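Local coordinates for protein oligoribonuclease (Colwellia psychrerythraea, PDB 6A4D) that hydrolyses small RNA oligonucleotides as an exonuclease of the RNase H-like clan, at residues A[48-59]-A[77-88]; A[150-158]-A[169-180]. The protein carries 1 engineered substitution. All blocks are in the same frame, centred on the assembly; numbering follows the deposited sequence.

Contact 1: A[48-59]-A[77-88]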
loop_
_atom_site.group_PDB
_atom_site.type_symbol
_atom_site.label_atom_id
_atom_site.label_comp_id
_atom_site.label_asym_id
_atom_site.label_seq_id
_atom_site.Cartn_x
_atom_site.Cartn_y
_atom_site.Cartn_z
ATOM N N ILE A 48 11.433 20.333 4.683
ATOM C CA ILE A 48 11.958 19.459 3.638
ATOM C C ILE A 48 13.421 19.068 3.969
ATOM O O ILE A 48 14.204 19.940 4.308
ATOM C CB ILE A 48 11.965 20.175 2.278
ATOM C CG1 ILE A 48 10.588 20.780 1.959
ATOM C CG2 ILE A 48 12.369 19.217 1.169
ATOM C CD1 ILE A 48 10.618 21.786 0.818
ATOM N N PHE A 49 13.792 17.782 3.900
ATOM C CA PHE A 49 15.210 17.386 4.107
ATOM C C PHE A 49 15.798 16.624 2.955
ATOM O O PHE A 49 15.281 15.555 2.596
ATOM C CB PHE A 49 15.388 16.501 5.318
ATOM C CG PHE A 49 14.943 17.121 6.578
ATOM C CD1 PHE A 49 15.759 18.005 7.244
ATOM C CD2 PHE A 49 13.679 16.845 7.088
ATOM C CE1 PHE A 49 15.342 18.579 8.425
ATOM C CE2 PHE A 49 13.262 17.408 8.264
ATOM C CZ PHE A 49 14.092 18.279 8.937
ATOM N N ALA A 50 16.889 17.136 2.390
ATOM C CA ALA A 50 17.780 16.251 1.626
ATOM C C ALA A 50 18.714 15.620 2.662
ATOM O O ALA A 50 19.325 16.332 3.505
ATOM C CB ALA A 50 18.546 16.979 0.538
ATOM N N ILE A 51 18.763 14.290 2.620
ATOM C CA ILE A 51 19.534 13.500 3.578
ATOM C C ILE A 51 20.967 13.385 3.081
ATOM O O ILE A 51 21.220 12.981 1.934
ATOM C CB ILE A 51 19.060 12.043 3.740
ATOM C CG1 ILE A 51 17.536 11.931 3.975
ATOM C CG2 ILE A 51 19.853 11.373 4.880
ATOM C CD1 ILE A 51 17.033 12.780 5.123
ATOM N N SER A 52 21.894 13.688 3.981
ATOM C CA SER A 52 23.315 13.570 3.693
ATOM C C SER A 52 23.662 12.140 3.332
ATOM O O SER A 52 23.246 11.183 3.993
ATOM C CB SER A 52 24.155 14.008 4.906
ATOM O OG SER A 52 25.521 13.750 4.667
ATOM N N GLN A 53 24.379 12.014 2.237
ATOM C CA GLN A 53 24.949 10.786 1.817
ATOM C C GLN A 53 26.336 11.133 1.285
ATOM O O GLN A 53 26.578 12.225 0.737
ATOM C CB GLN A 53 24.074 10.156 0.727
ATOM C CG GLN A 53 22.623 9.869 1.154
ATOM C CD GLN A 53 22.499 8.696 2.106
ATOM O OE1 GLN A 53 23.473 8.070 2.427
ATOM N NE2 GLN A 53 21.287 8.370 2.527
ATOM N N THR A 54 27.264 10.213 1.462
ATOM C CA THR A 54 28.619 10.400 0.919
ATOM C C THR A 54 28.597 10.385 -0.617
ATOM O O THR A 54 27.573 10.074 -1.243
ATOM C CB THR A 54 29.505 9.235 1.326
ATOM O OG1 THR A 54 28.932 8.064 0.756
ATOM C CG2 THR A 54 29.604 9.098 2.866
ATOM N N ASP A 55 29.750 10.651 -1.211
ATOM C CA ASP A 55 29.965 10.416 -2.647
ATOM C C ASP A 55 29.942 8.941 -3.031
ATOM O O ASP A 55 29.476 8.590 -4.109
ATOM C CB ASP A 55 31.280 11.044 -3.105
ATOM C CG ASP A 55 31.262 12.560 -3.028
ATOM O OD1 ASP A 55 30.165 13.147 -2.909
ATOM O OD2 ASP A 55 32.354 13.174 -3.088
ATOM N N ASP A 56 30.427 8.057 -2.180
ATOM C CA ASP A 56 30.289 6.635 -2.499
ATOM C C ASP A 56 28.847 6.373 -2.882
ATOM O O ASP A 56 28.566 5.785 -3.929
ATOM C CB ASP A 56 30.629 5.725 -1.326
ATOM C CG ASP A 56 30.185 4.288 -1.577
ATOM O OD1 ASP A 56 30.623 3.753 -2.596
ATOM O OD2 ASP A 56 29.390 3.701 -0.800
ATOM N N VAL A 57 27.932 6.834 -2.026
ATOM C CA VAL A 57 26.532 6.513 -2.213
ATOM C C VAL A 57 26.004 7.152 -3.491
ATOM O O VAL A 57 25.446 6.461 -4.337
ATOM C CB VAL A 57 25.674 6.912 -0.989
ATOM C CG1 VAL A 57 24.181 6.904 -1.324
ATOM C CG2 VAL A 57 25.964 5.950 0.141
ATOM N N LEU A 58 26.206 8.451 -3.632
ATOM C CA LEU A 58 25.525 9.184 -4.678
ATOM C C LEU A 58 25.950 8.712 -6.070
ATOM O O LEU A 58 25.102 8.456 -6.951
ATOM C CB LEU A 58 25.739 10.680 -4.495
ATOM C CG LEU A 58 24.946 11.232 -3.299
ATOM C CD1 LEU A 58 25.344 12.690 -3.081
ATOM C CD2 LEU A 58 23.415 11.069 -3.463
ATOM N N ASP A 59 27.252 8.485 -6.214
ATOM C CA ASP A 59 27.844 8.104 -7.499
ATOM C C ASP A 59 27.566 6.665 -7.966
ATOM O O ASP A 59 27.778 6.400 -9.143
ATOM C CB ASP A 59 29.340 8.396 -7.474
ATOM C CG ASP A 59 29.643 9.822 -7.043
ATOM O OD1 ASP A 59 28.680 10.623 -6.934
ATOM O OD2 ASP A 59 30.829 10.154 -6.782
ATOM N N ARG A 77 22.069 18.762 -3.571
ATOM C CA ARG A 77 21.595 19.063 -2.207
ATOM C C ARG A 77 21.993 17.990 -1.181
ATOM O O ARG A 77 22.165 18.303 -0.023
ATOM C CB ARG A 77 20.087 19.291 -2.170
ATOM C CG ARG A 77 19.695 20.689 -2.602
ATOM C CD ARG A 77 18.279 20.651 -3.166
ATOM N NE ARG A 77 17.406 20.350 -2.055
ATOM C CZ ARG A 77 16.388 19.498 -2.042
ATOM N NH1 ARG A 77 16.042 18.830 -3.134
ATOM N NH2 ARG A 77 15.706 19.323 -0.898
ATOM N N CYS A 78 22.132 16.750 -1.627
ATOM C CA CYS A 78 22.510 15.650 -0.766
ATOM C C CYS A 78 24.018 15.763 -0.395
ATOM O O CYS A 78 24.374 15.635 0.790
ATOM C CB CYS A 78 22.094 14.285 -1.374
ATOM S SG CYS A 78 20.285 13.926 -1.279
ATOM N N ARG A 79 24.874 16.045 -1.386
ATOM C CA ARG A 79 26.301 16.428 -1.152
ATOM C C ARG A 79 26.489 17.639 -0.225
ATOM O O ARG A 79 27.393 17.636 0.601
ATOM C CB ARG A 79 27.011 16.721 -2.474
ATOM C CG ARG A 79 27.219 15.519 -3.389
ATOM C CD ARG A 79 28.060 15.929 -4.609
ATOM N NE ARG A 79 27.746 15.134 -5.805
ATOM C CZ ARG A 79 28.101 13.851 -6.005
ATOM N NH1 ARG A 79 28.803 13.163 -5.095
ATOM N NH2 ARG A 79 27.728 13.222 -7.123
ATOM N N ASP A 80 25.647 18.662 -0.354
ATOM C CA ASP A 80 25.703 19.846 0.542
ATOM C C ASP A 80 25.226 19.542 1.952
ATOM O O ASP A 80 25.644 20.196 2.915
ATOM C CB ASP A 80 24.823 21.013 0.030
ATOM C CG ASP A 80 25.187 21.483 -1.385
ATOM O OD1 ASP A 80 26.384 21.439 -1.769
ATOM O OD2 ASP A 80 24.247 21.904 -2.109
ATOM N N SER A 81 24.301 18.587 2.076
ATOM C CA SER A 81 23.692 18.302 3.367
ATOM C C SER A 81 24.668 17.677 4.381
ATOM O O SER A 81 25.464 16.787 4.029
ATOM C CB SER A 81 22.503 17.358 3.218
ATOM O OG SER A 81 21.749 17.352 4.426
ATOM N N GLU A 82 24.518 18.117 5.629
ATOM C CA GLU A 82 24.994 17.416 6.804
ATOM C C GLU A 82 23.844 16.786 7.609
ATOM O O GLU A 82 24.035 16.388 8.781
ATOM C CB GLU A 82 25.705 18.402 7.746
ATOM C CG GLU A 82 26.806 19.262 7.149
ATOM C CD GLU A 82 27.389 20.170 8.227
ATOM O OE1 GLU A 82 26.617 20.965 8.791
ATOM O OE2 GLU A 82 28.591 20.059 8.561
ATOM N N VAL A 83 22.654 16.709 7.018
ATOM C CA VAL A 83 21.460 16.266 7.747
ATOM C C VAL A 83 21.473 14.758 7.812
ATOM O O VAL A 83 21.375 14.109 6.800
ATOM C CB VAL A 83 20.146 16.773 7.080
ATOM C CG1 VAL A 83 18.905 16.066 7.635
ATOM C CG2 VAL A 83 20.039 18.290 7.241
ATOM N N SER A 84 21.555 14.214 9.010
ATOM C CA SER A 84 21.449 12.798 9.199
ATOM C C SER A 84 19.989 12.393 9.193
ATOM O O SER A 84 19.102 13.198 9.553
ATOM C CB SER A 84 22.035 12.399 10.545
ATOM O OG SER A 84 21.164 12.767 11.601
ATOM N N LEU A 85 19.775 11.118 8.842
ATOM C CA LEU A 85 18.458 10.510 8.834
ATOM C C LEU A 85 17.820 10.526 10.206
ATOM O O LEU A 85 16.621 10.853 10.312
ATOM C CB LEU A 85 18.551 9.091 8.311
ATOM C CG LEU A 85 17.310 8.300 7.951
ATOM C CD1 LEU A 85 16.452 8.975 6.883
ATOM C CD2 LEU A 85 17.773 6.946 7.476
ATOM N N ALA A 86 18.624 10.212 11.248
ATOM C CA ALA A 86 18.191 10.340 12.633
ATOM C C ALA A 86 17.576 11.713 12.856
ATOM O O ALA A 86 16.501 11.821 13.456
ATOM C CB ALA A 86 19.341 10.108 13.623
ATOM N N HIS A 87 18.242 12.749 12.364
ATOM C CA HIS A 87 17.788 14.094 12.589
ATOM C C HIS A 87 16.435 14.311 11.916
ATOM O O HIS A 87 15.507 14.801 12.538
ATOM C CB HIS A 87 18.812 15.141 12.099
ATOM C CG HIS A 87 18.374 16.554 12.337
ATOM N ND1 HIS A 87 18.243 17.089 13.602
ATOM C CD2 HIS A 87 17.997 17.531 11.478
ATOM C CE1 HIS A 87 17.811 18.335 13.514
ATOM N NE2 HIS A 87 17.671 18.634 12.239
ATOM N N ALA A 88 16.360 13.957 10.637
ATOM C CA ALA A 88 15.134 14.101 9.825
ATOM C C ALA A 88 13.973 13.388 10.482
ATOM O O ALA A 88 12.879 13.927 10.618
ATOM C CB ALA A 88 15.357 13.560 8.422
HETATM O O HOH W 1 26.412 14.850 2.594
#
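Residues Phe49 to Ser52, running off the outermost strand 42-50, pack against the turn that joins helix 74-80 to helix 85-99, in a mixed polar and apolar contact beside the sheet. The polar centre is Ser81. Its OG stands opposite the backbone N across the side-chain bond (chi1 -166°), which places it within bonding distance of the strand end: Ser81 OG donates to Ala50 O at 2.8 Å and accepts from Val83 N, also at 2.8 Å, closing an ST turn beyond the helix. Val83 O takes a nearly straight bond from Ser52 N, 2.9 Å with an N-H...O angle of 161°. Replacing Ser81 with an alanine would probably leave Ala50 O without its hydroxyl donor and the turn at Val83 N less firmly held.

Part of the apolar packing lies against helix 85-99; Cys78 of helix 74-80 meets Ala50 and Leu58. Ala88 CA sits 4.2 Å from the centroid of the Phe49 ring, over its face in a CH-pi contact, while Ile51 CD1 reaches Ala88 CB at 3.8 Å. On the helix 55-59 flank, Arg79 stretches out from CG to NE and lays one guanidinium face against Leu58. Both acidic partners lie at its edge: Arg79 NH1 bonds Asp55 OD1 at 2.6 Å, and Arg79 NH1 and NH2 both meet Asp59 OD1, at 3.1 and 2.8 Å, a salt-bridge network. Asp55 is met from above its carboxylate plane, 63° out, whereas Asp59 is approached on the syn side.

Phe49 and Ile51 make their backbone bonds to Ile31 and Leu29 of strand 28-36, which leaves Ala50 O and Ser52 N to bond the turn between the helices, an arrangement that flanks the edge of the five-stranded mixed sheet of this RNase H-like exonuclease fold.

Contact 2: A[150-158]-A[169-180]. With 9RC (5'-O-[(S)-hydroxy(4-nitrophenoxy)phosphoryl]thymidine), chain C.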
loop_
_atom_site.group_PDB
_atom_site.type_symbol
_atom_site.label_atom_id
_atom_site.label_comp_id
_atom_site.label_asym_id
_atom_site.label_seq_id
_atom_site.Cartn_x
_atom_site.Cartn_y
_atom_site.Cartn_z
ATOM N N GLU A 150 -12.361 8.842 -18.352
ATOM C CA GLU A 150 -12.377 10.251 -18.688
ATOM C C GLU A 150 -12.050 11.239 -17.594
ATOM O O GLU A 150 -11.594 12.345 -17.886
ATOM C CB GLU A 150 -13.708 10.640 -19.290
ATOM C CG GLU A 150 -13.456 11.711 -20.343
ATOM C CD GLU A 150 -14.482 11.727 -21.470
ATOM O OE1 GLU A 150 -14.560 12.800 -22.130
ATOM O OE2 GLU A 150 -15.183 10.699 -21.655
ATOM N N VAL A 151 -12.270 10.852 -16.336
ATOM C CA VAL A 151 -11.825 11.668 -15.229
ATOM C C VAL A 151 -10.317 11.950 -15.332
ATOM O O VAL A 151 -9.880 12.978 -14.888
ATOM C CB VAL A 151 -12.147 10.969 -13.887
ATOM C CG1 VAL A 151 -11.422 11.601 -12.722
ATOM C CG2 VAL A 151 -13.647 10.969 -13.635
ATOM N N LEU A 152 -9.528 11.047 -15.903
ATOM C CA LEU A 152 -8.084 11.201 -15.897
ATOM C C LEU A 152 -7.590 12.401 -16.704
ATOM O O LEU A 152 -6.447 12.865 -16.500
ATOM C CB LEU A 152 -7.451 9.907 -16.413
ATOM C CG LEU A 152 -7.695 8.628 -15.596
ATOM C CD1 LEU A 152 -6.979 7.465 -16.224
ATOM C CD2 LEU A 152 -7.146 8.787 -14.188
ATOM N N GLU A 153 -8.440 12.917 -17.601
ATOM C CA GLU A 153 -8.098 14.122 -18.364
ATOM C C GLU A 153 -7.979 15.316 -17.491
ATOM O O GLU A 153 -7.256 16.259 -17.817
ATOM C CB GLU A 153 -9.181 14.505 -19.379
ATOM C CG GLU A 153 -9.299 13.621 -20.574
ATOM C CD GLU A 153 -10.109 14.284 -21.686
ATOM O OE1 GLU A 153 -9.764 15.400 -22.159
ATOM O OE2 GLU A 153 -11.096 13.659 -22.115
ATOM N N SER A 154 -8.759 15.319 -16.425
ATOM C CA SER A 154 -8.732 16.399 -15.464
ATOM C C SER A 154 -7.615 16.318 -14.483
ATOM O O SER A 154 -7.309 17.325 -13.856
ATOM C CB SER A 154 -10.071 16.505 -14.738
ATOM O OG SER A 154 -11.036 16.709 -15.722
ATOM N N VAL A 155 -7.012 15.150 -14.319
ATOM C CA VAL A 155 -5.788 15.011 -13.458
ATOM C C VAL A 155 -4.632 15.646 -14.168
ATOM O O VAL A 155 -4.440 15.389 -15.342
ATOM C CB VAL A 155 -5.476 13.530 -13.212
ATOM C CG1 VAL A 155 -4.172 13.299 -12.460
ATOM C CG2 VAL A 155 -6.626 12.898 -12.473
ATOM N N VAL A 156 -3.872 16.470 -13.439
ATOM C CA VAL A 156 -2.690 17.189 -13.902
ATOM C C VAL A 156 -1.403 16.478 -13.487
ATOM O O VAL A 156 -1.108 16.315 -12.290
ATOM C CB VAL A 156 -2.640 18.622 -13.294
ATOM C CG1 VAL A 156 -1.414 19.412 -13.791
ATOM C CG2 VAL A 156 -3.928 19.382 -13.621
ATOM N N LYS A 157 -0.590 16.141 -14.476
ATOM C CA LYS A 157 0.614 15.352 -14.246
ATOM C C LYS A 157 1.866 16.177 -13.904
ATOM O O LYS A 157 2.313 16.114 -12.781
ATOM C CB LYS A 157 0.872 14.415 -15.424
ATOM C CG LYS A 157 0.504 12.972 -15.130
ATOM C CD LYS A 157 0.684 12.105 -16.367
ATOM C CE LYS A 157 2.137 11.747 -16.627
ATOM N NZ LYS A 157 2.529 10.531 -15.861
ATOM N N THR A 158 2.449 16.909 -14.846
ATOM C CA THR A 158 3.588 17.838 -14.548
ATOM C C THR A 158 4.910 17.211 -13.952
ATOM O O THR A 158 5.055 15.983 -13.864
ATOM C CB THR A 158 3.106 19.058 -13.704
ATOM O OG1 THR A 158 2.782 18.656 -12.365
ATOM C CG2 THR A 158 1.889 19.735 -14.341
ATOM N N GLU A 169 0.950 17.595 -5.963
ATOM C CA GLU A 169 0.387 16.829 -7.063
ATOM C C GLU A 169 -0.594 15.649 -6.736
ATOM O O GLU A 169 -1.561 15.440 -7.430
ATOM C CB GLU A 169 1.528 16.307 -7.950
ATOM C CG GLU A 169 1.711 17.081 -9.243
ATOM C CD GLU A 169 2.780 16.471 -10.127
ATOM O OE1 GLU A 169 3.725 17.225 -10.457
ATOM O OE2 GLU A 169 2.669 15.250 -10.470
ATOM N N SER A 170 -0.267 14.847 -5.740
ATOM C CA SER A 170 -1.103 13.739 -5.298
ATOM C C SER A 170 -2.399 14.276 -4.707
ATOM O O SER A 170 -3.464 13.748 -4.998
ATOM C CB SER A 170 -0.394 12.889 -4.210
ATOM O OG SER A 170 0.951 12.609 -4.569
ATOM N N ILE A 171 -2.273 15.294 -3.872
ATOM C CA ILE A 171 -3.414 15.955 -3.190
ATOM C C ILE A 171 -4.343 16.466 -4.242
ATOM O O ILE A 171 -5.573 16.214 -4.200
ATOM C CB ILE A 171 -2.916 17.109 -2.306
ATOM C CG1 ILE A 171 -2.081 16.526 -1.143
ATOM C CG2 ILE A 171 -4.059 17.964 -1.702
ATOM C CD1 ILE A 171 -1.530 17.557 -0.200
ATOM N N ALA A 172 -3.741 17.126 -5.230
ATOM C CA ALA A 172 -4.540 17.696 -6.289
ATOM C C ALA A 172 -5.218 16.602 -7.062
ATOM O O ALA A 172 -6.362 16.766 -7.426
ATOM C CB ALA A 172 -3.701 18.599 -7.192
ATOM N N GLU A 173 -4.535 15.489 -7.310
ATOM C CA GLU A 173 -5.153 14.388 -8.035
ATOM C C GLU A 173 -6.407 13.855 -7.301
ATOM O O GLU A 173 -7.406 13.579 -7.909
ATOM C CB GLU A 173 -4.167 13.247 -8.295
ATOM C CG GLU A 173 -4.743 12.082 -9.119
ATOM C CD GLU A 173 -3.752 10.906 -9.250
ATOM O OE1 GLU A 173 -2.576 11.058 -8.835
ATOM O OE2 GLU A 173 -4.162 9.816 -9.746
ATOM N N LEU A 174 -6.320 13.732 -5.995
ATOM C CA LEU A 174 -7.382 13.217 -5.165
ATOM C C LEU A 174 -8.561 14.190 -5.092
ATOM O O LEU A 174 -9.703 13.755 -5.046
ATOM C CB LEU A 174 -6.873 12.846 -3.767
ATOM C CG LEU A 174 -7.912 12.273 -2.794
ATOM C CD1 LEU A 174 -8.522 10.964 -3.268
ATOM C CD2 LEU A 174 -7.332 12.111 -1.403
ATOM N N LYS A 175 -8.261 15.474 -5.170
ATOM C CA LYS A 175 -9.272 16.552 -5.203
ATOM C C LYS A 175 -10.092 16.444 -6.474
ATOM O O LYS A 175 -11.302 16.517 -6.489
ATOM C CB LYS A 175 -8.588 17.904 -5.141
ATOM C CG LYS A 175 -8.297 18.443 -3.784
ATOM C CD LYS A 175 -8.158 19.981 -3.866
ATOM C CE LYS A 175 -8.008 20.671 -2.488
ATOM N NZ LYS A 175 -6.608 21.037 -2.030
ATOM N N VAL A 176 -9.398 16.180 -7.552
ATOM C CA VAL A 176 -10.055 15.897 -8.783
ATOM C C VAL A 176 -10.990 14.718 -8.640
ATOM O O VAL A 176 -12.182 14.817 -9.047
ATOM C CB VAL A 176 -9.027 15.753 -9.948
ATOM C CG1 VAL A 176 -9.609 15.078 -11.181
ATOM C CG2 VAL A 176 -8.463 17.108 -10.273
ATOM N N TYR A 177 -10.494 13.596 -8.121
ATOM C CA TYR A 177 -11.409 12.417 -7.943
ATOM C C TYR A 177 -12.568 12.725 -7.019
ATOM O O TYR A 177 -13.684 12.331 -7.252
ATOM C CB TYR A 177 -10.671 11.168 -7.399
ATOM C CG TYR A 177 -9.552 10.678 -8.274
ATOM C CD1 TYR A 177 -9.689 10.617 -9.658
ATOM C CD2 TYR A 177 -8.343 10.272 -7.716
ATOM C CE1 TYR A 177 -8.666 10.164 -10.466
ATOM C CE2 TYR A 177 -7.300 9.824 -8.510
ATOM C CZ TYR A 177 -7.444 9.811 -9.884
ATOM O OH TYR A 177 -6.429 9.392 -10.661
ATOM N N ARG A 178 -12.280 13.412 -5.936
ATOM C CA ARG A 178 -13.337 13.834 -5.044
ATOM C C ARG A 178 -14.518 14.507 -5.779
ATOM O O ARG A 178 -15.680 14.191 -5.527
ATOM C CB ARG A 178 -12.771 14.798 -4.002
ATOM C CG ARG A 178 -13.792 15.061 -2.929
ATOM C CD ARG A 178 -13.278 16.006 -1.881
ATOM N NE ARG A 178 -14.066 15.764 -0.693
ATOM C CZ ARG A 178 -14.186 16.607 0.312
ATOM N NH1 ARG A 178 -14.954 16.267 1.337
ATOM N NH2 ARG A 178 -13.514 17.761 0.301
ATOM N N GLU A 179 -14.190 15.422 -6.680
ATOM C CA GLU A 179 -15.172 16.159 -7.470
ATOM C C GLU A 179 -15.819 15.349 -8.591
ATOM O O GLU A 179 -17.039 15.428 -8.719
ATOM C CB GLU A 179 -14.540 17.432 -8.031
ATOM C CG GLU A 179 -15.504 18.360 -8.756
ATOM C CD GLU A 179 -14.779 19.438 -9.559
ATOM O OE1 GLU A 179 -13.561 19.693 -9.334
ATOM O OE2 GLU A 179 -15.434 20.049 -10.420
ATOM N N LEU A 180 -15.052 14.557 -9.358
ATOM C CA LEU A 180 -15.590 13.877 -10.531
ATOM C C LEU A 180 -15.942 12.416 -10.390
ATOM O O LEU A 180 -16.633 11.872 -11.242
ATOM C CB LEU A 180 -14.625 14.040 -11.727
ATOM C CG LEU A 180 -14.288 15.483 -12.113
ATOM C CD1 LEU A 180 -13.188 15.499 -13.145
ATOM C CD2 LEU A 180 -15.541 16.200 -12.651
HETATM O OAJ 9RC C . 7.539 1.286 -6.929
HETATM C CAE 9RC C . 7.679 1.365 -8.152
HETATM N NAI 9RC C . 8.045 0.236 -8.866
HETATM C CAL 9RC C . 8.202 0.300 -10.257
HETATM O OAS 9RC C . 8.534 -0.734 -10.847
HETATM C CAT 9RC C . 7.970 1.507 -10.935
HETATM C CAU 9RC C . 8.100 1.609 -12.330
HETATM C CAF 9RC C . 7.617 2.620 -10.193
HETATM N NAB 9RC C . 7.474 2.524 -8.791
HETATM C CAA 9RC C . 7.117 3.683 -7.968
HETATM O OAC 9RC C . 5.775 4.052 -8.152
HETATM C CAD 9RC C . 7.903 4.889 -8.414
HETATM C CAH 9RC C . 7.163 5.965 -7.727
HETATM O OAK 9RC C . 7.760 6.137 -6.469
HETATM C CAG 9RC C . 5.766 5.379 -7.594
HETATM C CAR 9RC C . 4.851 6.173 -8.466
HETATM O OAQ 9RC C . 3.611 5.482 -8.453
HETATM P PAP 9RC C . 2.421 6.043 -9.324
HETATM O OAO 9RC C . 1.163 5.162 -8.859
HETATM O OAN 9RC C . 2.715 5.653 -10.722
HETATM O OAM 9RC C . 2.508 7.556 -8.937
HETATM C CAV 9RC C . 1.922 8.784 -9.222
HETATM C CAW 9RC C . 2.380 9.954 -8.513
HETATM C CAY 9RC C . 1.771 11.242 -8.727
HETATM C CBA 9RC C . 0.710 11.390 -9.674
HETATM N NBB 9RC C . 0.020 12.551 -9.989
HETATM O OBD 9RC C . -0.328 12.974 -11.525
HETATM O OBC 9RC C . -0.507 13.302 -8.963
HETATM C CAZ 9RC C . 0.314 10.226 -10.340
HETATM C CAX 9RC C . 0.874 8.941 -10.144
HETATM O O HOH W 2 -2.381 16.648 -9.929
#
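Glu173 reaches from helix 163-180 past Val155 to the nitro group of the bound 9RC. Its CB lies 3.7 Å from the nitro oxygen OBC of 9RC. With CG opposite the backbone N (chi1 -177°) the chain leaves the helix extended, and Glu173 CG rests 3.6 Å from Val155 CG1, the branch that also faces the ligand. CD lies against Val155 CG1 and about as near to 9RC OBC. At the tip, Glu173 OE1 lies 3.1 Å from 9RC OBC, a close approach of two acceptors, and is hydrogen-bonded by Asn110 ND2. Glu173 OE2 accepts a hydrogen bond from Tyr177 OH, one helical turn on; the modelled separation of 2.5 Å is very short and doubtful. Lys141 adds a salt bridge to OE2, so donors at both oxygens fix the rotation of the carboxylate.

This is the pocket wall where the loop after helix 137-147 folds back on the last helix of the exonuclease fold; in related DEDDh exonucleases the start of that helix and the loop before it carry the last catalytic residues.

Farther along the helix the contact turns apolar. Val151 CG1 meets the edge of the Tyr177 ring, 3.7 Å from CD1, and Leu152 CD2 also approaches that edge, 3.6 Å from OH, while Val155 CG2 comes to the ring obliquely. The carbonyl oxygen of Glu173 lies over one face of the same ring. The other branch of Val151, CG2, packs on Leu180 CB at 3.7 Å, and Ser154 CB fits between Val176 and Leu180. Nearer the ligand a water spans the gap, donating to Val156 O at 2.7 Å and also to Glu169 O. Lys157 NZ donates to OBC of a different 9RC molecule.

Contact 1 and contact 2 share no helix or strand: they lie on opposite sides of the chain's centre, their centres about 32 Å apart. Both are partly buried, but contact 1, burying 858 Å² against 497 Å², joins a strand end and a short helix to two helices and the turn between them, contact 2 a loop to one helix. Their polar chemistry differs too. At 48-59 with 77-88 the bonds run directly across, linking backbone and serine and, beyond the strand, forming an exposed charge network between two short helices. At 150-158 with 169-180 the direct contacts are mainly apolar, while the settled polar bonds run through a water, to the buried Glu173 carboxylate and to the ligand.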